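Cytochrome c-552 (Thiobacillus ferrooxidans, PDB 1H1O) carries electrons in the periplasm as a diheme, high-potential cytochrome of the c4 type. Local coordinates at residues R34-K48 with I76-M90. Sequence-based numbering, arbitrary orientation.
Sequences RLAGQHKSYMEAQLK and ITALADYFNAQKPPM. With HEM (protoporphyrin IX containing Fe), chain D.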
loop_
_atom_site.group_PDB
_atom_site.type_symbol
_atom_site.label_atom_id
_atom_site.label_comp_id
_atom_site.label_asym_id
_atom_site.label_seq_id
_atom_site.Cartn_x
_atom_site.Cartn_y
_atom_site.Cartn_z
ATOM N N ARG A 34 3.779 -3.832 4.253
ATOM C CA ARG A 34 4.466 -3.388 5.445
ATOM C C ARG A 34 3.534 -2.310 5.981
ATOM O O ARG A 34 2.835 -1.652 5.211
ATOM C CB ARG A 34 5.833 -2.818 5.067
ATOM C CG ARG A 34 6.733 -3.900 4.484
ATOM C CD ARG A 34 8.065 -3.370 4.027
ATOM N NE ARG A 34 8.868 -4.457 3.477
ATOM C CZ ARG A 34 9.451 -4.423 2.286
ATOM N NH1 ARG A 34 9.312 -3.349 1.514
ATOM N NH2 ARG A 34 10.182 -5.450 1.874
ATOM N N LEU A 35 3.509 -2.139 7.293
ATOM C CA LEU A 35 2.626 -1.162 7.909
ATOM C C LEU A 35 3.359 -0.047 8.623
ATOM O O LEU A 35 2.779 1.012 8.879
ATOM C CB LEU A 35 1.707 -1.861 8.907
ATOM C CG LEU A 35 0.938 -3.041 8.320
ATOM C CD1 LEU A 35 0.008 -3.628 9.389
ATOM C CD2 LEU A 35 0.157 -2.566 7.104
ATOM N N ALA A 36 4.619 -0.300 8.962
ATOM C CA ALA A 36 5.448 0.671 9.663
ATOM C C ALA A 36 5.440 2.066 9.014
ATOM O O ALA A 36 5.745 2.223 7.829
ATOM C CB ALA A 36 6.879 0.152 9.757
ATOM N N GLY A 37 5.079 3.072 9.798
ATOM C CA GLY A 37 5.082 4.426 9.282
ATOM C C GLY A 37 3.932 4.814 8.378
ATOM O O GLY A 37 3.883 5.948 7.901
ATOM N N GLN A 38 3.007 3.892 8.122
ATOM C CA GLN A 38 1.869 4.217 7.274
ATOM C C GLN A 38 1.083 5.256 8.074
ATOM O O GLN A 38 1.058 5.207 9.306
ATOM C CB GLN A 38 1.017 2.975 7.018
ATOM C CG GLN A 38 -0.057 3.158 5.947
ATOM C CD GLN A 38 0.508 3.765 4.662
ATOM O OE1 GLN A 38 0.494 4.983 4.485
ATOM N NE2 GLN A 38 1.037 2.915 3.778
ATOM N N HIS A 39 0.453 6.200 7.389
ATOM C CA HIS A 39 -0.289 7.245 8.084
ATOM C C HIS A 39 -1.505 6.714 8.831
ATOM O O HIS A 39 -2.212 5.822 8.353
ATOM C CB HIS A 39 -0.684 8.333 7.090
ATOM C CG HIS A 39 0.479 8.872 6.322
ATOM N ND1 HIS A 39 1.559 9.466 6.937
ATOM C CD2 HIS A 39 0.768 8.838 4.999
ATOM C CE1 HIS A 39 2.466 9.772 6.027
ATOM N NE2 HIS A 39 2.011 9.401 4.842
ATOM N N LYS A 40 -1.723 7.267 10.019
ATOM C CA LYS A 40 -2.817 6.865 10.889
ATOM C C LYS A 40 -4.161 6.804 10.176
ATOM O O LYS A 40 -4.802 5.757 10.122
ATOM C CB LYS A 40 -2.899 7.813 12.094
ATOM C CG LYS A 40 -1.699 7.708 13.042
ATOM C CD LYS A 40 -1.833 8.608 14.271
ATOM C CE LYS A 40 -1.481 10.065 13.970
ATOM N NZ LYS A 40 -0.029 10.221 13.671
ATOM N N SER A 41 -4.588 7.933 9.631
ATOM C CA SER A 41 -5.862 7.992 8.936
ATOM C C SER A 41 -5.958 6.924 7.862
ATOM O O SER A 41 -7.021 6.362 7.642
ATOM C CB SER A 41 -6.047 9.364 8.300
ATOM O OG SER A 41 -4.856 9.731 7.624
ATOM N N TYR A 42 -4.859 6.646 7.181
ATOM C CA TYR A 42 -4.923 5.631 6.147
ATOM C C TYR A 42 -5.157 4.248 6.764
ATOM O O TYR A 42 -6.087 3.527 6.373
ATOM C CB TYR A 42 -3.643 5.593 5.322
ATOM C CG TYR A 42 -3.729 4.526 4.262
ATOM C CD1 TYR A 42 -4.486 4.730 3.114
ATOM C CD2 TYR A 42 -3.092 3.295 4.423
ATOM C CE1 TYR A 42 -4.610 3.749 2.157
ATOM C CE2 TYR A 42 -3.204 2.302 3.461
ATOM C CZ TYR A 42 -3.966 2.538 2.328
ATOM O OH TYR A 42 -4.069 1.597 1.336
ATOM N N MET A 43 -4.300 3.892 7.719
ATOM C CA MET A 43 -4.389 2.604 8.404
ATOM C C MET A 43 -5.808 2.441 8.890
ATOM O O MET A 43 -6.463 1.420 8.660
ATOM C CB MET A 43 -3.460 2.578 9.621
ATOM C CG MET A 43 -1.986 2.646 9.316
ATOM S SD MET A 43 -1.440 1.182 8.424
ATOM C CE MET A 43 -1.050 0.043 9.832
ATOM N N GLU A 44 -6.274 3.479 9.567
ATOM C CA GLU A 44 -7.601 3.500 10.141
ATOM C C GLU A 44 -8.652 3.263 9.079
ATOM O O GLU A 44 -9.562 2.457 9.272
ATOM C CB GLU A 44 -7.832 4.845 10.810
ATOM C CG GLU A 44 -8.711 4.809 12.033
ATOM C CD GLU A 44 -8.872 6.187 12.635
ATOM O OE1 GLU A 44 -9.699 6.962 12.108
ATOM O OE2 GLU A 44 -8.159 6.502 13.618
ATOM N N ALA A 45 -8.534 3.973 7.955
ATOM C CA ALA A 45 -9.506 3.816 6.876
ATOM C C ALA A 45 -9.515 2.375 6.376
ATOM O O ALA A 45 -10.580 1.784 6.205
ATOM C CB ALA A 45 -9.184 4.760 5.730
ATOM N N GLN A 46 -8.333 1.804 6.151
ATOM C CA GLN A 46 -8.264 0.432 5.665
ATOM C C GLN A 46 -8.897 -0.547 6.639
ATOM O O GLN A 46 -9.770 -1.323 6.268
ATOM C CB GLN A 46 -6.821 0.027 5.383
ATOM C CG GLN A 46 -6.176 0.857 4.301
ATOM C CD GLN A 46 -7.148 1.239 3.198
ATOM O OE1 GLN A 46 -7.388 2.428 2.952
ATOM N NE2 GLN A 46 -7.720 0.238 2.535
ATOM N N LEU A 47 -8.473 -0.502 7.894
ATOM C CA LEU A 47 -9.033 -1.401 8.892
ATOM C C LEU A 47 -10.550 -1.305 8.975
ATOM O O LEU A 47 -11.227 -2.322 9.133
ATOM C CB LEU A 47 -8.413 -1.129 10.256
ATOM C CG LEU A 47 -6.976 -1.640 10.359
ATOM C CD1 LEU A 47 -6.361 -1.119 11.649
ATOM C CD2 LEU A 47 -6.951 -3.179 10.289
ATOM N N LYS A 48 -11.091 -0.097 8.861
ATOM C CA LYS A 48 -12.537 0.067 8.913
ATOM C C LYS A 48 -13.164 -0.483 7.633
ATOM O O LYS A 48 -14.250 -1.055 7.658
ATOM C CB LYS A 48 -12.915 1.544 9.088
ATOM C CG LYS A 48 -12.619 2.114 10.470
ATOM C CD LYS A 48 -13.273 3.487 10.634
ATOM C CE LYS A 48 -13.188 4.000 12.073
ATOM N NZ LYS A 48 -13.737 5.393 12.187
ATOM N N ILE A 76 -8.903 -0.217 16.287
ATOM C CA ILE A 76 -8.526 0.242 14.959
ATOM C C ILE A 76 -7.619 1.442 15.132
ATOM O O ILE A 76 -6.510 1.473 14.615
ATOM C CB ILE A 76 -9.760 0.624 14.130
ATOM C CG1 ILE A 76 -10.477 -0.655 13.693
ATOM C CG2 ILE A 76 -9.352 1.461 12.922
ATOM C CD1 ILE A 76 -11.723 -0.423 12.878
ATOM N N THR A 77 -8.081 2.419 15.898
ATOM C CA THR A 77 -7.290 3.619 16.139
ATOM C C THR A 77 -5.989 3.312 16.873
ATOM O O THR A 77 -4.933 3.866 16.560
ATOM C CB THR A 77 -8.089 4.634 16.963
ATOM O OG1 THR A 77 -9.281 4.986 16.247
ATOM C CG2 THR A 77 -7.247 5.890 17.230
ATOM N N ALA A 78 -6.071 2.428 17.859
ATOM C CA ALA A 78 -4.891 2.066 18.632
ATOM C C ALA A 78 -3.835 1.473 17.710
ATOM O O ALA A 78 -2.665 1.856 17.744
ATOM C CB ALA A 78 -5.270 1.061 19.719
ATOM N N LEU A 79 -4.268 0.530 16.888
ATOM C CA LEU A 79 -3.377 -0.134 15.952
ATOM C C LEU A 79 -2.832 0.848 14.932
ATOM O O LEU A 79 -1.621 0.898 14.685
ATOM C CB LEU A 79 -4.126 -1.258 15.245
ATOM C CG LEU A 79 -4.545 -2.396 16.177
ATOM C CD1 LEU A 79 -5.401 -3.398 15.431
ATOM C CD2 LEU A 79 -3.290 -3.053 16.735
ATOM N N ALA A 80 -3.728 1.629 14.340
ATOM C CA ALA A 80 -3.331 2.613 13.342
ATOM C C ALA A 80 -2.185 3.433 13.914
ATOM O O ALA A 80 -1.161 3.653 13.259
ATOM C CB ALA A 80 -4.507 3.518 13.008
ATOM N N ASP A 81 -2.365 3.863 15.158
ATOM C CA ASP A 81 -1.367 4.663 15.848
ATOM C C ASP A 81 -0.060 3.892 15.994
ATOM O O ASP A 81 1.024 4.393 15.674
ATOM C CB ASP A 81 -1.886 5.047 17.237
ATOM C CG ASP A 81 -1.588 6.486 17.587
ATOM O OD1 ASP A 81 -2.266 7.377 17.028
ATOM O OD2 ASP A 81 -0.675 6.728 18.408
ATOM N N TYR A 82 -0.181 2.662 16.485
ATOM C CA TYR A 82 0.973 1.804 16.710
ATOM C C TYR A 82 1.879 1.632 15.500
ATOM O O TYR A 82 3.071 1.931 15.566
ATOM C CB TYR A 82 0.522 0.422 17.184
ATOM C CG TYR A 82 1.683 -0.513 17.403
ATOM C CD1 TYR A 82 2.546 -0.335 18.478
ATOM C CD2 TYR A 82 1.951 -1.539 16.502
ATOM C CE1 TYR A 82 3.648 -1.148 18.653
ATOM C CE2 TYR A 82 3.053 -2.366 16.665
ATOM C CZ TYR A 82 3.899 -2.164 17.742
ATOM O OH TYR A 82 5.003 -2.970 17.901
ATOM N N PHE A 83 1.325 1.132 14.400
ATOM C CA PHE A 83 2.132 0.916 13.208
ATOM C C PHE A 83 2.641 2.214 12.603
ATOM O O PHE A 83 3.746 2.253 12.069
ATOM C CB PHE A 83 1.347 0.108 12.164
ATOM C CG PHE A 83 0.995 -1.291 12.621
ATOM C CD1 PHE A 83 -0.289 -1.599 13.040
ATOM C CD2 PHE A 83 1.967 -2.278 12.685
ATOM C CE1 PHE A 83 -0.600 -2.877 13.524
ATOM C CE2 PHE A 83 1.667 -3.547 13.163
ATOM C CZ PHE A 83 0.382 -3.847 13.584
ATOM N N ASN A 84 1.837 3.274 12.688
ATOM C CA ASN A 84 2.245 4.566 12.149
ATOM C C ASN A 84 3.537 5.012 12.820
ATOM O O ASN A 84 4.400 5.609 12.180
ATOM C CB ASN A 84 1.148 5.619 12.378
ATOM C CG ASN A 84 1.601 7.045 12.012
ATOM O OD1 ASN A 84 2.068 7.299 10.899
ATOM N ND2 ASN A 84 1.452 7.974 12.954
ATOM N N ALA A 85 3.667 4.700 14.108
ATOM C CA ALA A 85 4.850 5.071 14.879
ATOM C C ALA A 85 6.014 4.097 14.735
ATOM O O ALA A 85 7.156 4.470 14.978
ATOM C CB ALA A 85 4.482 5.223 16.353
ATOM N N GLN A 86 5.731 2.858 14.342
ATOM C CA GLN A 86 6.778 1.847 14.184
ATOM C C GLN A 86 8.033 2.367 13.522
ATOM O O GLN A 86 7.973 3.184 12.608
ATOM C CB GLN A 86 6.294 0.667 13.350
ATOM C CG GLN A 86 5.633 -0.452 14.115
ATOM C CD GLN A 86 5.851 -1.802 13.432
ATOM O OE1 GLN A 86 6.803 -2.520 13.742
ATOM N NE2 GLN A 86 4.981 -2.139 12.485
ATOM N N LYS A 87 9.172 1.872 13.985
ATOM C CA LYS A 87 10.464 2.245 13.431
ATOM C C LYS A 87 11.270 0.957 13.287
ATOM O O LYS A 87 11.213 0.089 14.155
ATOM C CB LYS A 87 11.199 3.208 14.364
ATOM C CG LYS A 87 10.460 4.501 14.652
ATOM C CD LYS A 87 10.307 5.369 13.423
ATOM C CE LYS A 87 9.544 6.632 13.783
ATOM N NZ LYS A 87 9.250 7.457 12.587
ATOM N N PRO A 88 12.027 0.818 12.186
ATOM C CA PRO A 88 12.131 1.817 11.118
ATOM C C PRO A 88 10.904 1.739 10.218
ATOM O O PRO A 88 10.366 0.651 9.995
ATOM C CB PRO A 88 13.395 1.394 10.357
ATOM C CG PRO A 88 14.064 0.354 11.245
ATOM C CD PRO A 88 12.916 -0.323 11.916
ATOM N N PRO A 89 10.433 2.892 9.705
ATOM C CA PRO A 89 9.262 2.890 8.819
ATOM C C PRO A 89 9.544 1.934 7.665
ATOM O O PRO A 89 10.702 1.628 7.398
ATOM C CB PRO A 89 9.156 4.346 8.371
ATOM C CG PRO A 89 10.574 4.878 8.546
ATOM C CD PRO A 89 10.969 4.253 9.857
ATOM N N MET A 90 8.500 1.459 6.993
ATOM C CA MET A 90 8.678 0.513 5.893
ATOM C C MET A 90 9.825 0.910 4.972
ATOM O O MET A 90 9.862 2.023 4.440
ATOM C CB MET A 90 7.388 0.372 5.095
ATOM C CG MET A 90 6.941 1.628 4.419
ATOM S SD MET A 90 5.339 1.342 3.686
ATOM C CE MET A 90 4.268 1.316 5.173
HETATM C CHA HEM D . -3.337 -5.492 4.696
HETATM C CHB HEM D . -3.799 -4.094 9.265
HETATM C CHC HEM D . -3.436 -8.691 10.666
HETATM C CHD HEM D . -2.862 -10.073 6.154
HETATM C C1A HEM D . -3.499 -4.682 5.822
HETATM C C2A HEM D . -3.686 -3.246 5.810
HETATM C C3A HEM D . -3.812 -2.849 7.108
HETATM C C4A HEM D . -3.703 -4.059 7.896
HETATM C CMA HEM D . -4.032 -1.472 7.681
HETATM C CAA HEM D . -3.732 -2.385 4.571
HETATM C CBA HEM D . -2.362 -1.758 4.227
HETATM C CGA HEM D . -2.342 -0.964 3.055
HETATM O O1A HEM D . -1.178 -0.594 2.667
HETATM O O2A HEM D . -3.361 -0.636 2.414
HETATM C C1B HEM D . -3.740 -5.236 10.040
HETATM C C2B HEM D . -3.894 -5.220 11.475
HETATM C C3B HEM D . -3.822 -6.520 11.877
HETATM C C4B HEM D . -3.587 -7.310 10.680
HETATM C CMB HEM D . -4.115 -3.956 12.286
HETATM C CAB HEM D . -3.959 -7.104 13.260
HETATM C CBB HEM D . -5.333 -6.851 13.940
HETATM C C1C HEM D . -3.235 -9.473 9.570
HETATM C C2C HEM D . -3.090 -10.908 9.597
HETATM C C3C HEM D . -2.937 -11.280 8.300
HETATM C C4C HEM D . -2.975 -10.098 7.517
HETATM C CMC HEM D . -3.132 -11.721 10.862
HETATM C CAC HEM D . -2.765 -12.685 7.698
HETATM C CBC HEM D . -3.915 -13.669 8.068
HETATM C C1D HEM D . -2.933 -8.945 5.349
HETATM C C2D HEM D . -2.845 -8.991 3.903
HETATM C C3D HEM D . -3.006 -7.716 3.504
HETATM C C4D HEM D . -3.155 -6.888 4.700
HETATM C CMD HEM D . -2.648 -10.255 3.101
HETATM C CAD HEM D . -3.067 -7.163 2.121
HETATM C CBD HEM D . -4.556 -7.552 1.623
HETATM C CGD HEM D . -5.105 -6.782 0.589
HETATM O O1D HEM D . -4.514 -6.738 -0.506
HETATM O O2D HEM D . -6.204 -6.171 0.728
HETATM N NA HEM D . -3.510 -5.163 7.091
HETATM N NB HEM D . -3.551 -6.517 9.558
HETATM N NC HEM D . -3.157 -8.990 8.276
HETATM N ND HEM D . -3.116 -7.667 5.810
HETATM FE FE HEM D . -3.302 -7.094 7.681
#
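In the first of the two cytochrome c domains, helix 40-51 and helix 73-85, the last helix of this domain, pack beside one rim of heme c, with the loop before the first helix packed on the one after the second. Leu-35 and Phe-83 meet at the heme: CD1 of Leu-35 sits 3.9 Å from the ring centroid of Phe-83, only 4° off the ring normal, a CH-pi contact over the face. The same methyl reaches the porphyrin at CHB, and Leu-35 also touches His-20, the predicted axial ligand of the iron. Met-43, its chain bent at chi2 and chi3, brings its CE to 3.3 Å from CB of Phe-83, while its SD faces the heme methyl CMA. Where the short helical segments approach to 8.2 Å, crossing at 136°, the small Ala-80 lets its CB lie 3.7 Å from CB of Met-43. Beyond it, CG2 of Ile-76 lies between CB of Leu-47 and CG of Glu-44; Leu-47 CD2 then runs on to the heme edge, 3.4 Å from CHB. Tyr-42, which does not touch 76-90, donates its hydroxyl to propionate oxygen O2A and also bonds Arg-156 of the second half of the chain. Two backbone bonds fasten the 35-38 turn, one to the last turn of the helix and one to the loop after it. This type II turn has Gly-37 at positive phi, and its N donates to the O of Phe-83 near the helix end. One residue earlier, the O of Ala-36 accepts a nearly straight bond (176°), the donor N of Met-90 standing above the carbonyl plane. Met-90 then folds back at chi3, bringing CE to 3.3 Å from the O of Arg-34.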